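Local coordinates for protein AT-less polyketide synthase (Streptomyces platensis subsp. rosaceus, PDB 4TKT) that probably extends acyl chains by decarboxylative Claisen condensation, as a ketosynthase domain of the AT-less type I polyketide synthase for isomigrastatin, at residues Phe340-Ile352 / Ile396-Glu408. Numbering follows the deposited sequence.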
ATOM      1  N   PHE A 340     -25.575 -11.430   4.553  1.00 49.70           N
ATOM      2  CA  PHE A 340     -26.367 -11.291   3.337  1.00 45.19           C
ATOM      3  C   PHE A 340     -27.828 -11.695   3.535  1.00 58.44           C
ATOM      4  O   PHE A 340     -28.718 -11.164   2.870  1.00 64.04           O
ATOM      5  CB  PHE A 340     -25.755 -12.121   2.207  1.00 45.60           C
ATOM      6  CG  PHE A 340     -24.604 -11.451   1.510  1.00 44.75           C
ATOM      7  CD1 PHE A 340     -24.831 -10.554   0.479  1.00 45.50           C
ATOM      8  CD2 PHE A 340     -23.298 -11.726   1.877  1.00 48.10           C
ATOM      9  CE1 PHE A 340     -23.778  -9.940  -0.166  1.00 44.84           C
ATOM     10  CE2 PHE A 340     -22.238 -11.114   1.234  1.00 42.66           C
ATOM     11  CZ  PHE A 340     -22.479 -10.220   0.211  1.00 53.45           C
ATOM     12  N   ALA A 341     -28.070 -12.632   4.447  1.00 47.92           N
ATOM     13  CA  ALA A 341     -29.410 -13.189   4.640  1.00 48.39           C
ATOM     14  C   ALA A 341     -30.404 -12.158   5.165  1.00 48.93           C
ATOM     15  O   ALA A 341     -31.615 -12.348   5.061  1.00 61.14           O
ATOM     16  CB  ALA A 341     -29.355 -14.379   5.580  1.00 48.16           C
ATOM     17  N   GLU A 342     -29.894 -11.069   5.728  1.00 47.63           N
ATOM     18  CA  GLU A 342     -30.752 -10.018   6.262  1.00 51.74           C
ATOM     19  C   GLU A 342     -31.246  -9.072   5.174  1.00 56.52           C
ATOM     20  O   GLU A 342     -31.978  -8.123   5.458  1.00 60.56           O
ATOM     21  CB  GLU A 342     -30.016  -9.221   7.343  1.00 52.85           C
ATOM     22  CG  GLU A 342     -29.927  -9.933   8.682  1.00 66.77           C
ATOM     23  CD  GLU A 342     -31.292 -10.224   9.279  1.00 84.91           C
ATOM     24  OE1 GLU A 342     -32.217  -9.405   9.087  1.00 91.68           O
ATOM     25  OE2 GLU A 342     -31.442 -11.275   9.937  1.00 92.93           O
ATOM     26  N   PHE A 343     -30.853  -9.334   3.931  1.00 64.05           N
ATOM     27  CA  PHE A 343     -31.189  -8.435   2.833  1.00 56.03           C
ATOM     28  C   PHE A 343     -31.718  -9.168   1.605  1.00 58.29           C
ATOM     29  O   PHE A 343     -32.702  -8.740   1.001  1.00 72.58           O
ATOM     30  CB  PHE A 343     -29.970  -7.599   2.453  1.00 54.26           C
ATOM     31  CG  PHE A 343     -29.469  -6.720   3.562  1.00 52.21           C
ATOM     32  CD1 PHE A 343     -30.028  -5.473   3.781  1.00 52.61           C
ATOM     33  CD2 PHE A 343     -28.438  -7.143   4.387  1.00 49.98           C
ATOM     34  CE1 PHE A 343     -29.568  -4.660   4.803  1.00 60.44           C
ATOM     35  CE2 PHE A 343     -27.972  -6.335   5.409  1.00 48.19           C
ATOM     36  CZ  PHE A 343     -28.540  -5.093   5.619  1.00 57.28           C
ATOM     37  N   THR A 344     -31.063 -10.263   1.232  1.00 57.94           N
ATOM     38  CA  THR A 344     -31.492 -11.044   0.075  1.00 66.67           C
ATOM     39  C   THR A 344     -31.347 -12.543   0.299  1.00 60.12           C
ATOM     40  O   THR A 344     -30.505 -12.989   1.079  1.00 64.40           O
ATOM     41  CB  THR A 344     -30.698 -10.673  -1.192  1.00 67.91           C
ATOM     42  OG1 THR A 344     -29.304 -10.584  -0.876  1.00 61.09           O
ATOM     43  CG2 THR A 344     -31.178  -9.344  -1.763  1.00 71.26           C
ATOM     44  N   ASP A 345     -32.173 -13.311  -0.403  1.00 66.11           N
ATOM     45  CA  ASP A 345     -32.105 -14.765  -0.365  1.00 63.99           C
ATOM     46  C   ASP A 345     -31.416 -15.295  -1.618  1.00 63.35           C
ATOM     47  O   ASP A 345     -31.434 -16.496  -1.887  1.00 70.24           O
ATOM     48  CB  ASP A 345     -33.507 -15.368  -0.235  1.00 65.46           C
ATOM     49  N   ALA A 346     -30.808 -14.389  -2.379  1.00 62.80           N
ATOM     50  CA  ALA A 346     -30.154 -14.743  -3.635  1.00 69.54           C
ATOM     51  C   ALA A 346     -28.936 -15.639  -3.416  1.00 70.45           C
ATOM     52  O   ALA A 346     -28.336 -15.641  -2.339  1.00 68.05           O
ATOM     53  CB  ALA A 346     -29.755 -13.483  -4.390  1.00 63.06           C
ATOM     54  N   ARG A 347     -28.573 -16.396  -4.448  1.00 62.47           N
ATOM     55  CA  ARG A 347     -27.468 -17.344  -4.353  1.00 61.14           C
ATOM     56  C   ARG A 347     -26.480 -17.204  -5.506  1.00 68.08           C
ATOM     57  O   ARG A 347     -26.876 -17.015  -6.655  1.00 62.82           O
ATOM     58  CB  ARG A 347     -28.003 -18.777  -4.311  1.00 62.61           C
ATOM     59  CG  ARG A 347     -28.759 -19.129  -3.042  1.00 71.16           C
ATOM     60  CD  ARG A 347     -29.500 -20.447  -3.190  1.00 78.61           C
ATOM     61  NE  ARG A 347     -28.682 -21.461  -3.850  1.00 86.13           N
ATOM     62  CZ  ARG A 347     -29.071 -22.162  -4.910  1.00 92.24           C
ATOM     63  NH1 ARG A 347     -30.276 -21.968  -5.434  1.00 94.43           N
ATOM     64  NH2 ARG A 347     -28.258 -23.063  -5.447  1.00 93.11           N
ATOM     65  N   ASN A 348     -25.192 -17.291  -5.179  1.00 67.06           N
ATOM     66  CA  ASN A 348     -24.125 -17.377  -6.175  1.00 66.16           C
ATOM     67  C   ASN A 348     -24.056 -16.191  -7.133  1.00 59.09           C
ATOM     68  O   ASN A 348     -23.975 -16.375  -8.347  1.00 60.58           O
ATOM     69  CB  ASN A 348     -24.279 -18.670  -6.977  1.00 60.32           C
ATOM     70  CG  ASN A 348     -24.473 -19.880  -6.091  1.00 62.88           C
ATOM     71  OD1 ASN A 348     -23.806 -20.024  -5.067  1.00 62.99           O
ATOM     72  ND2 ASN A 348     -25.399 -20.752  -6.473  1.00 62.36           N
ATOM     73  N   PHE A 349     -24.076 -14.979  -6.588  1.00 57.97           N
ATOM     74  CA  PHE A 349     -23.998 -13.771  -7.406  1.00 58.45           C
ATOM     75  C   PHE A 349     -22.716 -12.992  -7.125  1.00 67.35           C
ATOM     76  O   PHE A 349     -22.325 -12.114  -7.897  1.00 70.34           O
ATOM     77  CB  PHE A 349     -25.218 -12.878  -7.163  1.00 59.52           C
ATOM     78  CG  PHE A 349     -25.377 -12.438  -5.731  1.00 61.88           C
ATOM     79  CD1 PHE A 349     -26.136 -13.186  -4.844  1.00 58.07           C
ATOM     80  CD2 PHE A 349     -24.775 -11.276  -5.275  1.00 61.17           C
ATOM     81  CE1 PHE A 349     -26.287 -12.784  -3.528  1.00 56.62           C
ATOM     82  CE2 PHE A 349     -24.920 -10.871  -3.960  1.00 54.63           C
ATOM     83  CZ  PHE A 349     -25.678 -11.625  -3.086  1.00 57.40           C
ATOM     84  N   CYS A 350     -22.068 -13.325  -6.015  1.00 62.49           N
ATOM     85  CA  CYS A 350     -20.901 -12.591  -5.547  1.00 57.47           C
ATOM     86  C   CYS A 350     -19.638 -13.441  -5.638  1.00 57.26           C
ATOM     87  O   CYS A 350     -19.661 -14.632  -5.342  1.00 62.16           O
ATOM     88  CB  CYS A 350     -21.122 -12.123  -4.105  1.00 50.27           C
ATOM     89  SG  CYS A 350     -19.811 -11.096  -3.418  1.00 48.42           S
ATOM     90  N   ALA A 351     -18.538 -12.827  -6.058  1.00 54.19           N
ATOM     91  CA  ALA A 351     -17.262 -13.524  -6.121  1.00 48.72           C
ATOM     92  C   ALA A 351     -16.573 -13.454  -4.767  1.00 58.11           C
ATOM     93  O   ALA A 351     -16.791 -12.515  -4.002  1.00 61.36           O
ATOM     94  CB  ALA A 351     -16.376 -12.930  -7.203  1.00 48.94           C
ATOM     95  N   ILE A 352     -15.749 -14.452  -4.470  1.00 52.03           N
ATOM     96  CA  ILE A 352     -15.029 -14.476  -3.205  1.00 46.01           C
ATOM     97  C   ILE A 352     -13.664 -15.147  -3.368  1.00 42.63           C
ATOM     98  O   ILE A 352     -13.496 -16.059  -4.178  1.00 51.80           O
ATOM     99  CB  ILE A 352     -15.858 -15.190  -2.102  1.00 45.22           C
ATOM    100  CG1 ILE A 352     -15.271 -14.915  -0.714  1.00 42.83           C
ATOM    101  CG2 ILE A 352     -15.983 -16.685  -2.382  1.00 44.45           C
ATOM    102  CD1 ILE A 352     -16.132 -15.424   0.421  1.00 44.59           C
ATOM    103  N   ILE A 396     -17.813 -26.436   4.014  1.00 51.63           N
ATOM    104  CA  ILE A 396     -18.392 -25.246   3.397  1.00 47.07           C
ATOM    105  C   ILE A 396     -19.275 -25.574   2.196  1.00 56.46           C
ATOM    106  O   ILE A 396     -18.864 -26.290   1.281  1.00 50.10           O
ATOM    107  CB  ILE A 396     -17.294 -24.264   2.949  1.00 50.46           C
ATOM    108  CG1 ILE A 396     -16.409 -23.877   4.136  1.00 43.38           C
ATOM    109  CG2 ILE A 396     -17.908 -23.026   2.313  1.00 45.76           C
ATOM    110  CD1 ILE A 396     -15.344 -22.867   3.792  1.00 48.65           C
ATOM    111  N   ASP A 397     -20.492 -25.038   2.208  1.00 56.66           N
ATOM    112  CA  ASP A 397     -21.428 -25.222   1.107  1.00 57.27           C
ATOM    113  C   ASP A 397     -21.607 -23.918   0.339  1.00 55.05           C
ATOM    114  O   ASP A 397     -22.454 -23.094   0.683  1.00 52.53           O
ATOM    115  CB  ASP A 397     -22.777 -25.725   1.628  1.00 62.17           C
ATOM    116  CG  ASP A 397     -23.739 -26.083   0.513  1.00 73.02           C
ATOM    117  OD1 ASP A 397     -23.282 -26.270  -0.635  1.00 80.02           O
ATOM    118  OD2 ASP A 397     -24.953 -26.187   0.788  1.00 74.42           O
ATOM    119  N   PHE A 398     -20.800 -23.733  -0.701  1.00 54.59           N
ATOM    120  CA  PHE A 398     -20.852 -22.513  -1.499  1.00 52.18           C
ATOM    121  C   PHE A 398     -22.061 -22.490  -2.423  1.00 54.56           C
ATOM    122  O   PHE A 398     -22.514 -21.424  -2.837  1.00 54.89           O
ATOM    123  CB  PHE A 398     -19.566 -22.353  -2.311  1.00 59.33           C
ATOM    124  CG  PHE A 398     -18.482 -21.617  -1.581  1.00 48.94           C
ATOM    125  CD1 PHE A 398     -18.779 -20.490  -0.833  1.00 47.86           C
ATOM    126  CD2 PHE A 398     -17.170 -22.054  -1.634  1.00 50.68           C
ATOM    127  CE1 PHE A 398     -17.788 -19.808  -0.158  1.00 45.74           C
ATOM    128  CE2 PHE A 398     -16.171 -21.376  -0.960  1.00 50.29           C
ATOM    129  CZ  PHE A 398     -16.481 -20.252  -0.220  1.00 44.69           C
ATOM    130  N   ALA A 399     -22.580 -23.673  -2.740  1.00 61.20           N
ATOM    131  CA  ALA A 399     -23.763 -23.793  -3.582  1.00 58.82           C
ATOM    132  C   ALA A 399     -24.960 -23.101  -2.940  1.00 67.32           C
ATOM    133  O   ALA A 399     -25.722 -22.407  -3.613  1.00 71.30           O
ATOM    134  CB  ALA A 399     -24.075 -25.255  -3.851  1.00 60.54           C
ATOM    135  N   ASP A 400     -25.118 -23.294  -1.634  1.00 67.07           N
ATOM    136  CA  ASP A 400     -26.175 -22.627  -0.883  1.00 68.05           C
ATOM    137  C   ASP A 400     -25.606 -21.406  -0.169  1.00 66.98           C
ATOM    138  O   ASP A 400     -25.629 -21.317   1.059  1.00 72.43           O
ATOM    139  CB  ASP A 400     -26.820 -23.585   0.119  1.00 71.29           C
ATOM    140  CG  ASP A 400     -28.086 -23.019   0.738  1.00 79.80           C
ATOM    141  OD1 ASP A 400     -28.726 -22.155   0.103  1.00 80.49           O
ATOM    142  OD2 ASP A 400     -28.440 -23.441   1.860  1.00 84.73           O
ATOM    143  N   SER A 401     -25.086 -20.471  -0.955  1.00 61.30           N
ATOM    144  CA  SER A 401     -24.465 -19.269  -0.421  1.00 57.24           C
ATOM    145  C   SER A 401     -24.565 -18.155  -1.457  1.00 58.32           C
ATOM    146  O   SER A 401     -24.857 -18.418  -2.623  1.00 59.84           O
ATOM    147  CB  SER A 401     -23.005 -19.538  -0.053  1.00 56.42           C
ATOM    148  OG  SER A 401     -22.192 -19.578  -1.212  1.00 57.52           O
ATOM    149  N   PRO A 402     -24.329 -16.901  -1.040  1.00 58.26           N
ATOM    150  CA  PRO A 402     -24.313 -15.816  -2.025  1.00 57.04           C
ATOM    151  C   PRO A 402     -23.111 -15.889  -2.959  1.00 53.96           C
ATOM    152  O   PRO A 402     -23.066 -15.162  -3.949  1.00 54.64           O
ATOM    153  CB  PRO A 402     -24.231 -14.550  -1.160  1.00 52.98           C
ATOM    154  CG  PRO A 402     -24.669 -14.970   0.197  1.00 54.53           C
ATOM    155  CD  PRO A 402     -24.240 -16.392   0.339  1.00 56.19           C
ATOM    156  N   PHE A 403     -22.158 -16.765  -2.653  1.00 51.74           N
ATOM    157  CA  PHE A 403     -20.843 -16.689  -3.275  1.00 50.75           C
ATOM    158  C   PHE A 403     -20.539 -17.747  -4.328  1.00 52.04           C
ATOM    159  O   PHE A 403     -21.193 -18.787  -4.408  1.00 57.59           O
ATOM    160  CB  PHE A 403     -19.763 -16.760  -2.195  1.00 49.09           C
ATOM    161  CG  PHE A 403     -19.970 -15.791  -1.074  1.00 47.01           C
ATOM    162  CD1 PHE A 403     -19.806 -14.433  -1.281  1.00 49.31           C
ATOM    163  CD2 PHE A 403     -20.322 -16.238   0.186  1.00 46.38           C
ATOM    164  CE1 PHE A 403     -19.994 -13.535  -0.250  1.00 53.22           C
ATOM    165  CE2 PHE A 403     -20.511 -15.346   1.221  1.00 53.83           C
ATOM    166  CZ  PHE A 403     -20.347 -13.992   1.002  1.00 54.20           C
ATOM    167  N   VAL A 404     -19.531 -17.442  -5.139  1.00 57.41           N
ATOM    168  CA  VAL A 404     -18.887 -18.405  -6.022  1.00 56.13           C
ATOM    169  C   VAL A 404     -17.378 -18.236  -5.881  1.00 54.51           C
ATOM    170  O   VAL A 404     -16.841 -17.164  -6.161  1.00 56.54           O
ATOM    171  CB  VAL A 404     -19.297 -18.218  -7.495  1.00 54.49           C
ATOM    172  CG1 VAL A 404     -18.427 -19.077  -8.397  1.00 55.01           C
ATOM    173  CG2 VAL A 404     -20.763 -18.556  -7.686  1.00 56.61           C
ATOM    174  N   LEU A 405     -16.700 -19.287  -5.430  1.00 49.75           N
ATOM    175  CA  LEU A 405     -15.262 -19.226  -5.198  1.00 48.00           C
ATOM    176  C   LEU A 405     -14.497 -18.975  -6.494  1.00 58.00           C
ATOM    177  O   LEU A 405     -14.580 -19.760  -7.437  1.00 63.50           O
ATOM    178  CB  LEU A 405     -14.771 -20.515  -4.542  1.00 47.49           C
ATOM    179  CG  LEU A 405     -13.288 -20.528  -4.172  1.00 45.72           C
ATOM    180  CD1 LEU A 405     -12.976 -19.390  -3.217  1.00 43.82           C
ATOM    181  CD2 LEU A 405     -12.900 -21.864  -3.566  1.00 53.73           C
ATOM    182  N   GLN A 406     -13.752 -17.875  -6.530  1.00 47.44           N
ATOM    183  CA  GLN A 406     -13.026 -17.477  -7.731  1.00 51.83           C
ATOM    184  C   GLN A 406     -11.761 -18.312  -7.922  1.00 47.55           C
ATOM    185  O   GLN A 406     -10.787 -18.154  -7.188  1.00 52.49           O
ATOM    186  CB  GLN A 406     -12.671 -15.990  -7.667  1.00 47.05           C
ATOM    187  CG  GLN A 406     -12.296 -15.390  -9.009  1.00 54.72           C
ATOM    188  CD  GLN A 406     -13.435 -15.449 -10.008  1.00 53.79           C
ATOM    189  OE1 GLN A 406     -14.592 -15.207  -9.663  1.00 51.05           O
ATOM    190  NE2 GLN A 406     -13.113 -15.776 -11.254  1.00 52.00           N
ATOM    191  N   ARG A 407     -11.779 -19.197  -8.914  1.00 49.19           N
ATOM    192  CA  ARG A 407     -10.657 -20.103  -9.138  1.00 52.54           C
ATOM    193  C   ARG A 407     -10.052 -19.942 -10.532  1.00 56.86           C
ATOM    194  O   ARG A 407      -9.068 -20.600 -10.870  1.00 58.70           O
ATOM    195  CB  ARG A 407     -11.097 -21.551  -8.911  1.00 53.84           C
ATOM    196  CG  ARG A 407     -11.264 -21.905  -7.438  1.00 58.49           C
ATOM    197  CD  ARG A 407     -11.753 -23.330  -7.241  1.00 66.81           C
ATOM    198  NE  ARG A 407     -13.206 -23.437  -7.339  1.00 73.50           N
ATOM    199  CZ  ARG A 407     -13.897 -24.518  -6.992  1.00 77.01           C
ATOM    200  NH1 ARG A 407     -13.267 -25.587  -6.521  1.00 76.26           N
ATOM    201  NH2 ARG A 407     -15.216 -24.531  -7.110  1.00 81.16           N
ATOM    202  N   GLU A 408     -10.635 -19.059 -11.332  1.00 58.25           N
ATOM    203  CA  GLU A 408     -10.098 -18.764 -12.654  1.00 61.47           C
ATOM    204  C   GLU A 408     -10.132 -17.266 -12.914  1.00 59.26           C
ATOM    205  O   GLU A 408     -10.994 -16.559 -12.389  1.00 61.27           O
ATOM    206  CB  GLU A 408     -10.885 -19.508 -13.739  1.00 54.98           C
TER
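The Phe403 ring lies between two aliphatic groups: Pro402 CB sits over the centre of one face, and Ile352 CD1 over the other, 4.1 Å from the ring centroid in a CH-pi contact. Ile352 reaches that far because CG1 is anti to its backbone N (chi1 -166°) and the chain runs on extended. At the Phe403 edge stands Cys350 SG, a sulfur-aromatic contact. The Phe340 ring, its plane at 86° to that of Phe403, brings CE2 to 3.5 Å from Phe403 CZ and takes Pro402 CB over one face, toward the rim. Pro402 CB also packs against Phe349 CE1 (3.6 Å), and Pro402 O lies over one face of the Phe349 ring, toward its rim. The Arg347 guanidinium holds Ala399 O at its edge, in plane, NE at 3.1 Å and NH2 at 3.2 Å, a side-on grip of one oxygen; Asp400 is near only as an opposite charge.

Strands 350-353 and 403-405 run parallel at one margin of the mixed sheet of this thiolase-type ketosynthase fold, 403-405 being an edge strand and 317-319 flanking 350-353 on its other side. Cys350 O accepts from Val404 N at 2.8 Å, and Ile352 O from Gln406 N at 3.0 Å. Pro402 O takes two donors, Phe349 N and Cys350 N. Ahead of the two strands, Asn348 N donates to Ser401 O, while Ser401 OG accepts from Phe403 N in an ST turn. Leu336 of helix 328-340 packs against Phe403.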